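Local coordinates for protein FMN-dependent NADH:quinone oxidoreductase 1 (Bacillus anthracis, PDB 3U7I) that probably reduces quinones and cleaves azo bonds in aromatic azo compounds, using NADH as electron donor and FMN as cofactor in a homodimeric flavodoxin-like enzyme, at residues 5-10 with 32-37; 91-96 with 123-128; 183-188 with 203-208. All coordinates share one frame; numbering follows the deposited sequence.

The three interactions follow one another along the chain and lie within one flavodoxin-like fold, whose parallel sheet runs in the order 43-48, 6-11, 97-103, 143-149, 181-187. Interaction 1 ties strand 6-11 to helix 22-37, and interaction 3 ties outer strand 181-187 to helix 195-214; their centres are 15 Å apart and the two helices touch through Ser33 and Glu207. Both thus pack helices on the same sheet. Interaction 2, centred 20 Å from interaction 1 and 26 Å from interaction 3, closes the end of helix 76-94 against the turn before strand 127-129. It meets interaction 1 where Lys6 and Leu8 reach Ser94 and Gln91. Interactions 2 and 3 flank the middle of the chain.

Interaction 1 of 3, residues 5-10 with 32-37; sequences NKTLII and ESYKEL
Thr7 and Tyr34 make the whole contact, meeting hydroxyl to hydroxyl: Thr7 OG1 lies 2.8 Å from Tyr34 OH, a hydrogen-bonding distance. The threonine oxygen sits at the edge of the tyrosine ring and in its plane, 3.4 Å from Tyr34 CE2. The methyl group stands off to one side of the ring plane, with Thr7 CG2 4.0 Å from Tyr34 CE2. Thr7 OG1 has a further direct partner in Glu42 OE2, to which it is hydrogen-bonded. The two side chains approach from opposite directions, one from the strand and one from the helix, and together they span a backbone gap of 10.3 Å between Thr7 CA and Tyr34 CA.

Torsions explain the reach. Tyr34 carries its ring anti to the backbone N (chi1 -167°), which extends it from helix 22-37 toward the sheet, whereas chi1 of -56° sets Thr7 OG1 beside its own backbone N. Farther out, Phe30 meets the Tyr34 ring with planes about 20° apart, and Thr97 of the neighbouring strand touches both Thr7 and Tyr34. The contact joins the first strand and the helix of the beta-alpha-beta unit 6-11, 22-37, 43-48.

Both touching residues are buried, and the two hydroxyls, at hydrogen-bonding distance, and Glu42 make a small polar cluster beside apolar Phe30 and Leu213; the nearby carboxylate would be expected to polarise the threonine hydroxyl.

Interaction 2 of 3, residues 91-96 with 123-128; sequences QFKSAN and ARETFK
Lys93 crosses Glu125 at about a right angle, and its ammonium group closes a salt bridge, with Lys93 NZ 2.7 Å from Glu125 OE1. The nitrogen meets that oxygen nearly along the carboxylate C-O bond direction. A second, weak hydrogen bond runs from Lys93 NZ to the backbone Glu125 O at 3.4 Å, so the backbone carbonyl adds a weak second acceptor for the same ammonium group.

Both chains are bent where they meet. Lys93 is extended at chi2 but bends at chi3 (65°), while Glu125, whose CB does not aim at the helix, bends at chi2 (-69°) and thereby turns its carboxylate back to the lysine. Glu125 OE1 also receives a weak hydrogen bond from Gln90 NE2 of the same helix as Lys93.

The aliphatic part of Lys93 packs on Thr126, the two side chains lying aslant. Thr126 CG2 touches Lys93 CG at 3.9 Å, and on the helix side it also approaches Phe92 CD2 at 4.3 Å, reaching that ring at an oblique angle. In Thr126 a chi1 of 59° puts CG2 beside the backbone N, against helix 76-94, while OG1 is hydrogen-bonded to Ile120 O and Ile122 N, at the end of helix 111-120 and just beyond it. Phe92 itself stacks on Tyr98 and touches Tyr116 and Phe174, so it belongs to the core beneath.

The contact therefore joins the last turn of helix 76-94 to the turn leading into strand 127-129, with an apolar inner layer and a charged outer one. The neighbouring carboxylate would be expected to favour the protonated, cationic form of Lys93.

Interaction 3 of 3, residues 183-188 with 203-208; sequences QIVRAQ and YKEVEE
Glu205 touches Val185 most closely carbon to carbon, yet its carboxylate, with OE2 beside the valine methyls, reaches the strand backbone through water. Water 1 links Glu205 OE2 to Ile184 O and Gln183 NE2; water 3 joins the same OE2 to Arg186 N, giving a water-to-nitrogen distance of 2.8 Å. Water 4 donates to Glu205 OE1 and, at 3.0 Å, to Arg186 O. Water 2 ties Gln183 NE2 to the helix backbone at Glu205 O. The carboxylate thus takes up solvent bonds along the strand edge, its chain straight past CG.

Direct packing lies under this layer. Val185 CG1 is 3.9 Å from Glu205 CB, the two side chains running antiparallel alongside one another, and Val185 CG1 is likewise 3.9 Å from Val206 CG1, the two valine side chains standing roughly perpendicular. Val185 CG2 also lies 3.9 Å from Val206 CG1, so that one methyl nestles against both arms of the strand valine.

Strand 181-187 is the outermost strand on this side of the flavodoxin-like sheet, and helix 195-214 packs against it. Val185 pairs its backbone with Val146 and Gln148 of strand 143-149; on the other edge of strand 181-187 the waters meet Ile184 O and the N and O of Arg186, backbone groups turned away from strand 143-149. Val206 goes on to touch Val26 and Phe30 of helix 22-37. The side chain of Val185 lies about 9 Å from that of Val22, a predicted FMN-binding residue.

Interaction 1 of 3, residues 5-10 with 32-37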
loop_
_atom_site.group_PDB
_atom_site.type_symbol
_atom_site.label_atom_id
_atom_site.label_comp_id
_atom_site.label_asym_id
_atom_site.label_seq_id
_atom_site.Cartn_x
_atom_site.Cartn_y
_atom_site.Cartn_z
ATOM N N ASN C 5 -22.183 6.981 -18.567
ATOM C CA ASN C 5 -22.561 5.564 -18.598
ATOM C C ASN C 5 -21.352 4.698 -18.936
ATOM O O ASN C 5 -21.298 4.075 -20.000
ATOM C CB ASN C 5 -23.660 5.330 -19.629
ATOM C CG ASN C 5 -25.008 5.802 -19.152
ATOM O OD1 ASN C 5 -25.429 5.477 -18.049
ATOM N ND2 ASN C 5 -25.690 6.578 -19.977
ATOM N N LYS C 6 -20.386 4.667 -18.026
ATOM C CA LYS C 6 -19.087 4.102 -18.314
ATOM C C LYS C 6 -18.594 3.290 -17.132
ATOM O O LYS C 6 -18.664 3.762 -15.996
ATOM C CB LYS C 6 -18.083 5.226 -18.605
ATOM C CG LYS C 6 -16.691 4.702 -18.968
ATOM C CD LYS C 6 -15.622 5.783 -18.913
ATOM C CE LYS C 6 -15.846 6.864 -19.952
ATOM N NZ LYS C 6 -14.597 7.662 -20.150
ATOM N N THR C 7 -18.094 2.083 -17.401
ATOM C CA THR C 7 -17.477 1.240 -16.381
ATOM C C THR C 7 -15.974 1.268 -16.568
ATOM O O THR C 7 -15.484 1.204 -17.691
ATOM C CB THR C 7 -17.966 -0.217 -16.500
ATOM O OG1 THR C 7 -19.392 -0.245 -16.422
ATOM C CG2 THR C 7 -17.390 -1.096 -15.386
ATOM N N LEU C 8 -15.236 1.367 -15.474
ATOM C CA LEU C 8 -13.786 1.384 -15.573
ATOM C C LEU C 8 -13.177 0.193 -14.839
ATOM O O LEU C 8 -13.412 -0.004 -13.646
ATOM C CB LEU C 8 -13.216 2.709 -15.039
ATOM C CG LEU C 8 -11.694 2.886 -14.944
ATOM C CD1 LEU C 8 -11.022 2.832 -16.319
ATOM C CD2 LEU C 8 -11.339 4.180 -14.206
ATOM N N ILE C 9 -12.410 -0.604 -15.574
ATOM C CA ILE C 9 -11.668 -1.717 -14.989
ATOM C C ILE C 9 -10.313 -1.205 -14.511
ATOM O O ILE C 9 -9.533 -0.660 -15.300
ATOM C CB ILE C 9 -11.427 -2.874 -16.010
ATOM C CG1 ILE C 9 -12.671 -3.131 -16.875
ATOM C CG2 ILE C 9 -10.944 -4.146 -15.283
ATOM C CD1 ILE C 9 -13.925 -3.405 -16.078
ATOM N N ILE C 10 -10.053 -1.369 -13.217
ATOM C CA ILE C 10 -8.747 -1.071 -12.639
ATOM C C ILE C 10 -8.062 -2.393 -12.296
ATOM O O ILE C 10 -8.349 -3.014 -11.267
ATOM C CB ILE C 10 -8.859 -0.191 -11.384
ATOM C CG1 ILE C 10 -9.607 1.104 -11.704
ATOM C CG2 ILE C 10 -7.469 0.089 -10.800
ATOM C CD1 ILE C 10 -10.376 1.671 -10.516
ATOM N N GLU C 32 -17.686 -11.174 -19.004
ATOM C CA GLU C 32 -18.548 -11.861 -19.962
ATOM C C GLU C 32 -20.009 -11.762 -19.532
ATOM O O GLU C 32 -20.889 -11.424 -20.325
ATOM C CB GLU C 32 -18.128 -13.324 -20.084
ATOM C CG GLU C 32 -18.925 -14.121 -21.106
ATOM C CD GLU C 32 -18.487 -15.578 -21.193
ATOM O OE1 GLU C 32 -17.490 -15.953 -20.534
ATOM O OE2 GLU C 32 -19.146 -16.348 -21.925
ATOM N N SER C 33 -20.251 -12.050 -18.258
ATOM C CA SER C 33 -21.582 -11.964 -17.661
ATOM C C SER C 33 -22.156 -10.532 -17.692
ATOM O O SER C 33 -23.312 -10.313 -18.088
ATOM C CB SER C 33 -21.524 -12.496 -16.224
ATOM O OG SER C 33 -22.799 -12.497 -15.613
ATOM N N TYR C 34 -21.336 -9.570 -17.277
ATOM C CA TYR C 34 -21.696 -8.156 -17.296
ATOM C C TYR C 34 -22.078 -7.690 -18.698
ATOM O O TYR C 34 -23.128 -7.063 -18.885
ATOM C CB TYR C 34 -20.513 -7.340 -16.786
ATOM C CG TYR C 34 -20.794 -5.895 -16.440
ATOM C CD1 TYR C 34 -21.793 -5.550 -15.530
ATOM C CD2 TYR C 34 -20.010 -4.878 -16.970
ATOM C CE1 TYR C 34 -22.028 -4.213 -15.182
ATOM C CE2 TYR C 34 -20.231 -3.544 -16.630
ATOM C CZ TYR C 34 -21.243 -3.218 -15.735
ATOM O OH TYR C 34 -21.457 -1.895 -15.402
ATOM N N LYS C 35 -21.224 -7.991 -19.678
ATOM C CA LYS C 35 -21.451 -7.552 -21.056
ATOM C C LYS C 35 -22.797 -8.015 -21.641
ATOM O O LYS C 35 -23.337 -7.369 -22.539
ATOM C CB LYS C 35 -20.292 -7.977 -21.962
ATOM C CG LYS C 35 -19.027 -7.142 -21.808
ATOM C CD LYS C 35 -18.018 -7.493 -22.898
ATOM C CE LYS C 35 -16.624 -6.951 -22.590
ATOM N NZ LYS C 35 -16.349 -5.579 -23.115
ATOM N N GLU C 36 -23.338 -9.116 -21.120
ATOM C CA GLU C 36 -24.640 -9.630 -21.561
ATOM C C GLU C 36 -25.803 -8.807 -21.035
ATOM O O GLU C 36 -26.881 -8.793 -21.631
ATOM C CB GLU C 36 -24.853 -11.056 -21.061
ATOM C CG GLU C 36 -24.029 -12.121 -21.740
ATOM C CD GLU C 36 -24.181 -13.466 -21.055
ATOM O OE1 GLU C 36 -25.225 -13.684 -20.395
ATOM O OE2 GLU C 36 -23.249 -14.296 -21.165
ATOM N N LEU C 37 -25.596 -8.152 -19.897
ATOM C CA LEU C 37 -26.693 -7.494 -19.188
ATOM C C LEU C 37 -26.730 -5.962 -19.330
ATOM O O LEU C 37 -27.799 -5.360 -19.228
ATOM C CB LEU C 37 -26.681 -7.895 -17.705
ATOM C CG LEU C 37 -26.812 -9.389 -17.399
ATOM C CD1 LEU C 37 -26.507 -9.641 -15.932
ATOM C CD2 LEU C 37 -28.188 -9.919 -17.775
#

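Interaction 2 of 3, residues 91-96 with 123-128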
loop_
_atom_site.group_PDB
_atom_site.type_symbol
_atom_site.label_atom_id
_atom_site.label_comp_id
_atom_site.label_asym_id
_atom_site.label_seq_id
_atom_site.Cartn_x
_atom_site.Cartn_y
_atom_site.Cartn_z
ATOM N N GLN C 91 -10.143 10.169 -16.320
ATOM C CA GLN C 91 -10.717 8.855 -16.640
ATOM C C GLN C 91 -11.493 8.278 -15.438
ATOM O O GLN C 91 -12.631 7.821 -15.577
ATOM C CB GLN C 91 -9.634 7.882 -17.120
ATOM C CG GLN C 91 -10.123 6.447 -17.342
ATOM C CD GLN C 91 -9.007 5.485 -17.750
ATOM O OE1 GLN C 91 -7.970 5.384 -17.080
ATOM N NE2 GLN C 91 -9.217 4.777 -18.856
ATOM N N PHE C 92 -10.874 8.305 -14.261
ATOM C CA PHE C 92 -11.545 7.883 -13.027
ATOM C C PHE C 92 -12.873 8.643 -12.792
ATOM O O PHE C 92 -13.906 8.039 -12.502
ATOM C CB PHE C 92 -10.595 8.011 -11.813
ATOM C CG PHE C 92 -11.227 7.608 -10.511
ATOM C CD1 PHE C 92 -11.290 6.268 -10.141
ATOM C CD2 PHE C 92 -11.774 8.557 -9.671
ATOM C CE1 PHE C 92 -11.885 5.888 -8.947
ATOM C CE2 PHE C 92 -12.375 8.185 -8.476
ATOM C CZ PHE C 92 -12.430 6.850 -8.113
ATOM N N LYS C 93 -12.849 9.963 -12.914
ATOM C CA LYS C 93 -14.052 10.758 -12.666
ATOM C C LYS C 93 -15.175 10.489 -13.669
ATOM O O LYS C 93 -16.344 10.752 -13.386
ATOM C CB LYS C 93 -13.717 12.257 -12.616
ATOM C CG LYS C 93 -12.891 12.652 -11.390
ATOM C CD LYS C 93 -12.618 14.154 -11.319
ATOM C CE LYS C 93 -13.902 14.945 -11.121
ATOM N NZ LYS C 93 -13.634 16.401 -10.990
ATOM N N SER C 94 -14.823 9.963 -14.843
ATOM C CA SER C 94 -15.798 9.824 -15.931
ATOM C C SER C 94 -16.663 8.580 -15.776
ATOM O O SER C 94 -17.702 8.468 -16.424
ATOM C CB SER C 94 -15.090 9.772 -17.285
ATOM O OG SER C 94 -14.428 8.528 -17.458
ATOM N N ALA C 95 -16.210 7.653 -14.928
ATOM C CA ALA C 95 -16.877 6.369 -14.693
ATOM C C ALA C 95 -17.837 6.412 -13.496
ATOM O O ALA C 95 -17.549 7.054 -12.485
ATOM C CB ALA C 95 -15.825 5.281 -14.472
ATOM N N ASN C 96 -18.974 5.724 -13.597
ATOM C CA ASN C 96 -19.844 5.598 -12.425
ATOM C C ASN C 96 -19.895 4.173 -11.871
ATOM O O ASN C 96 -20.579 3.906 -10.881
ATOM C CB ASN C 96 -21.251 6.159 -12.677
ATOM C CG ASN C 96 -22.111 5.230 -13.482
ATOM O OD1 ASN C 96 -21.667 4.676 -14.482
ATOM N ND2 ASN C 96 -23.352 5.038 -13.045
ATOM N N ALA C 123 -7.347 16.984 -4.294
ATOM C CA ALA C 123 -8.177 18.037 -3.708
ATOM C C ALA C 123 -8.805 18.906 -4.794
ATOM O O ALA C 123 -8.188 19.171 -5.832
ATOM C CB ALA C 123 -7.368 18.886 -2.731
ATOM N N ARG C 124 -10.035 19.346 -4.549
ATOM C CA ARG C 124 -10.774 20.149 -5.520
ATOM C C ARG C 124 -11.271 19.318 -6.713
ATOM O O ARG C 124 -11.976 19.837 -7.588
ATOM C CB ARG C 124 -9.925 21.341 -5.994
ATOM C CG ARG C 124 -9.847 22.508 -4.993
ATOM C CD ARG C 124 -8.629 23.400 -5.233
ATOM N NE ARG C 124 -8.541 23.859 -6.618
ATOM C CZ ARG C 124 -7.409 23.919 -7.318
ATOM N NH1 ARG C 124 -7.424 24.348 -8.577
ATOM N NH2 ARG C 124 -6.261 23.550 -6.764
ATOM N N GLU C 125 -10.909 18.031 -6.734
ATOM C CA GLU C 125 -11.301 17.128 -7.814
ATOM C C GLU C 125 -12.172 15.967 -7.323
ATOM O O GLU C 125 -13.344 15.872 -7.680
ATOM C CB GLU C 125 -10.068 16.597 -8.565
ATOM C CG GLU C 125 -9.332 17.656 -9.401
ATOM C CD GLU C 125 -10.140 18.117 -10.616
ATOM O OE1 GLU C 125 -11.075 17.400 -11.034
ATOM O OE2 GLU C 125 -9.837 19.198 -11.161
ATOM N N THR C 126 -11.609 15.076 -6.510
ATOM C CA THR C 126 -12.412 13.963 -5.989
ATOM C C THR C 126 -12.782 14.149 -4.512
ATOM O O THR C 126 -13.648 13.447 -3.976
ATOM C CB THR C 126 -11.736 12.599 -6.235
ATOM O OG1 THR C 126 -10.458 12.581 -5.596
ATOM C CG2 THR C 126 -11.547 12.361 -7.745
ATOM N N PHE C 127 -12.123 15.107 -3.864
ATOM C CA PHE C 127 -12.450 15.497 -2.494
ATOM C C PHE C 127 -12.069 16.961 -2.278
ATOM O O PHE C 127 -11.351 17.555 -3.090
ATOM C CB PHE C 127 -11.739 14.594 -1.466
ATOM C CG PHE C 127 -10.291 14.956 -1.217
ATOM C CD1 PHE C 127 -9.953 15.916 -0.266
ATOM C CD2 PHE C 127 -9.270 14.321 -1.917
ATOM C CE1 PHE C 127 -8.624 16.256 -0.035
ATOM C CE2 PHE C 127 -7.934 14.651 -1.685
ATOM C CZ PHE C 127 -7.612 15.620 -0.748
ATOM N N LYS C 128 -12.554 17.548 -1.189
ATOM C CA LYS C 128 -12.144 18.902 -0.855
ATOM C C LYS C 128 -11.933 19.077 0.641
ATOM O O LYS C 128 -12.547 18.384 1.453
ATOM C CB LYS C 128 -13.148 19.935 -1.382
ATOM C CG LYS C 128 -14.466 19.977 -0.637
ATOM C CD LYS C 128 -15.206 21.260 -0.960
ATOM C CE LYS C 128 -16.594 21.270 -0.357
ATOM N NZ LYS C 128 -17.192 22.631 -0.389
#

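Interaction 3 of 3, residues 183-188 with 203-208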
loop_
_atom_site.group_PDB
_atom_site.type_symbol
_atom_site.label_atom_id
_atom_site.label_comp_id
_atom_site.label_asym_id
_atom_site.label_seq_id
_atom_site.Cartn_x
_atom_site.Cartn_y
_atom_site.Cartn_z
ATOM N N GLN C 183 -18.901 -3.649 -3.015
ATOM C CA GLN C 183 -18.918 -5.085 -2.814
ATOM C C GLN C 183 -17.533 -5.632 -3.078
ATOM O O GLN C 183 -16.848 -5.201 -4.004
ATOM C CB GLN C 183 -19.906 -5.780 -3.744
ATOM C CG GLN C 183 -19.751 -7.302 -3.730
ATOM C CD GLN C 183 -20.842 -8.021 -4.482
ATOM O OE1 GLN C 183 -21.539 -7.429 -5.312
ATOM N NE2 GLN C 183 -21.011 -9.310 -4.187
ATOM N N ILE C 184 -17.111 -6.571 -2.246
ATOM C CA ILE C 184 -15.915 -7.342 -2.538
ATOM C C ILE C 184 -16.251 -8.830 -2.715
ATOM O O ILE C 184 -16.952 -9.441 -1.893
ATOM C CB ILE C 184 -14.802 -7.137 -1.480
ATOM C CG1 ILE C 184 -13.592 -8.008 -1.826
ATOM C CG2 ILE C 184 -15.330 -7.423 -0.068
ATOM C CD1 ILE C 184 -12.329 -7.643 -1.093
ATOM N N VAL C 185 -15.773 -9.396 -3.817
ATOM C CA VAL C 185 -15.837 -10.832 -4.017
ATOM C C VAL C 185 -14.466 -11.425 -3.664
ATOM O O VAL C 185 -13.445 -11.052 -4.246
ATOM C CB VAL C 185 -16.245 -11.178 -5.455
ATOM C CG1 VAL C 185 -16.172 -12.688 -5.686
ATOM C CG2 VAL C 185 -17.661 -10.639 -5.754
ATOM N N ARG C 186 -14.453 -12.325 -2.685
ATOM C CA ARG C 186 -13.218 -12.942 -2.216
ATOM C C ARG C 186 -13.042 -14.351 -2.773
ATOM O O ARG C 186 -13.652 -15.310 -2.282
ATOM C CB ARG C 186 -13.187 -12.989 -0.684
ATOM C CG ARG C 186 -13.171 -11.628 -0.010
ATOM C CD ARG C 186 -12.984 -11.764 1.498
ATOM N NE ARG C 186 -12.964 -10.460 2.157
ATOM C CZ ARG C 186 -14.051 -9.740 2.411
ATOM N NH1 ARG C 186 -15.251 -10.185 2.061
ATOM N NH2 ARG C 186 -13.939 -8.569 3.016
ATOM N N ALA C 187 -12.205 -14.474 -3.799
ATOM C CA ALA C 187 -11.804 -15.783 -4.289
ATOM C C ALA C 187 -10.690 -16.257 -3.363
ATOM O O ALA C 187 -9.522 -16.327 -3.754
ATOM C CB ALA C 187 -11.318 -15.691 -5.715
ATOM N N GLN C 188 -11.070 -16.576 -2.130
ATOM C CA GLN C 188 -10.121 -16.821 -1.054
ATOM C C GLN C 188 -9.832 -18.304 -0.844
ATOM O O GLN C 188 -10.573 -19.173 -1.315
ATOM C CB GLN C 188 -10.663 -16.225 0.243
ATOM C CG GLN C 188 -12.062 -16.725 0.588
ATOM C CD GLN C 188 -12.608 -16.101 1.857
ATOM O OE1 GLN C 188 -11.983 -15.216 2.442
ATOM N NE2 GLN C 188 -13.778 -16.562 2.292
ATOM N N TYR C 203 -17.172 -17.483 -9.318
ATOM C CA TYR C 203 -17.970 -17.312 -10.525
ATOM C C TYR C 203 -19.421 -16.982 -10.181
ATOM O O TYR C 203 -20.017 -16.088 -10.784
ATOM C CB TYR C 203 -17.930 -18.565 -11.400
ATOM C CG TYR C 203 -16.607 -18.819 -12.095
ATOM C CD1 TYR C 203 -15.638 -17.824 -12.193
ATOM C CD2 TYR C 203 -16.331 -20.060 -12.664
ATOM C CE1 TYR C 203 -14.425 -18.063 -12.836
ATOM C CE2 TYR C 203 -15.129 -20.308 -13.304
ATOM C CZ TYR C 203 -14.182 -19.311 -13.388
ATOM O OH TYR C 203 -12.991 -19.573 -14.024
ATOM N N LYS C 204 -19.993 -17.697 -9.215
ATOM C CA LYS C 204 -21.395 -17.487 -8.863
ATOM C C LYS C 204 -21.635 -16.097 -8.288
ATOM O O LYS C 204 -22.598 -15.418 -8.658
ATOM C CB LYS C 204 -21.894 -18.538 -7.875
ATOM C CG LYS C 204 -23.409 -18.487 -7.673
ATOM C CD LYS C 204 -23.806 -18.941 -6.274
ATOM C CE LYS C 204 -25.266 -18.615 -5.974
ATOM N NZ LYS C 204 -25.578 -18.738 -4.515
ATOM N N GLU C 205 -20.761 -15.679 -7.380
ATOM C CA GLU C 205 -20.850 -14.346 -6.790
ATOM C C GLU C 205 -20.720 -13.213 -7.808
ATOM O O GLU C 205 -21.403 -12.186 -7.689
ATOM C CB GLU C 205 -19.776 -14.161 -5.723
ATOM C CG GLU C 205 -19.958 -15.002 -4.494
ATOM C CD GLU C 205 -19.102 -14.493 -3.356
ATOM O OE1 GLU C 205 -18.361 -15.308 -2.764
ATOM O OE2 GLU C 205 -19.169 -13.275 -3.062
ATOM N N VAL C 206 -19.837 -13.377 -8.792
ATOM C CA VAL C 206 -19.635 -12.308 -9.771
ATOM C C VAL C 206 -20.726 -12.290 -10.841
ATOM O O VAL C 206 -20.927 -11.271 -11.511
ATOM C CB VAL C 206 -18.232 -12.340 -10.424
ATOM C CG1 VAL C 206 -17.160 -11.976 -9.393
ATOM C CG2 VAL C 206 -17.957 -13.698 -11.055
ATOM N N GLU C 207 -21.424 -13.411 -11.007
ATOM C CA GLU C 207 -22.644 -13.419 -11.811
ATOM C C GLU C 207 -23.717 -12.582 -11.118
ATOM O O GLU C 207 -24.331 -11.710 -11.727
ATOM C CB GLU C 207 -23.156 -14.843 -12.024
ATOM C CG GLU C 207 -22.299 -15.680 -12.934
ATOM C CD GLU C 207 -22.772 -17.125 -12.999
ATOM O OE1 GLU C 207 -23.909 -17.403 -12.556
ATOM O OE2 GLU C 207 -22.000 -17.980 -13.487
ATOM N N GLU C 208 -23.941 -12.860 -9.842
ATOM C CA GLU C 208 -24.892 -12.095 -9.051
ATOM C C GLU C 208 -24.532 -10.606 -9.007
ATOM O O GLU C 208 -25.420 -9.754 -9.032
ATOM C CB GLU C 208 -24.984 -12.680 -7.639
ATOM C CG GLU C 208 -25.546 -14.095 -7.606
ATOM C CD GLU C 208 -25.186 -14.853 -6.336
ATOM O OE1 GLU C 208 -24.036 -14.717 -5.854
ATOM O OE2 GLU C 208 -26.051 -15.597 -5.821
HETATM O O HOH W 1 -19.467 -10.461 -2.243
HETATM O O HOH W 2 -22.593 -11.222 -5.688
HETATM O O HOH W 3 -16.705 -13.188 -1.214
HETATM O O HOH W 4 -16.206 -16.355 -3.376
#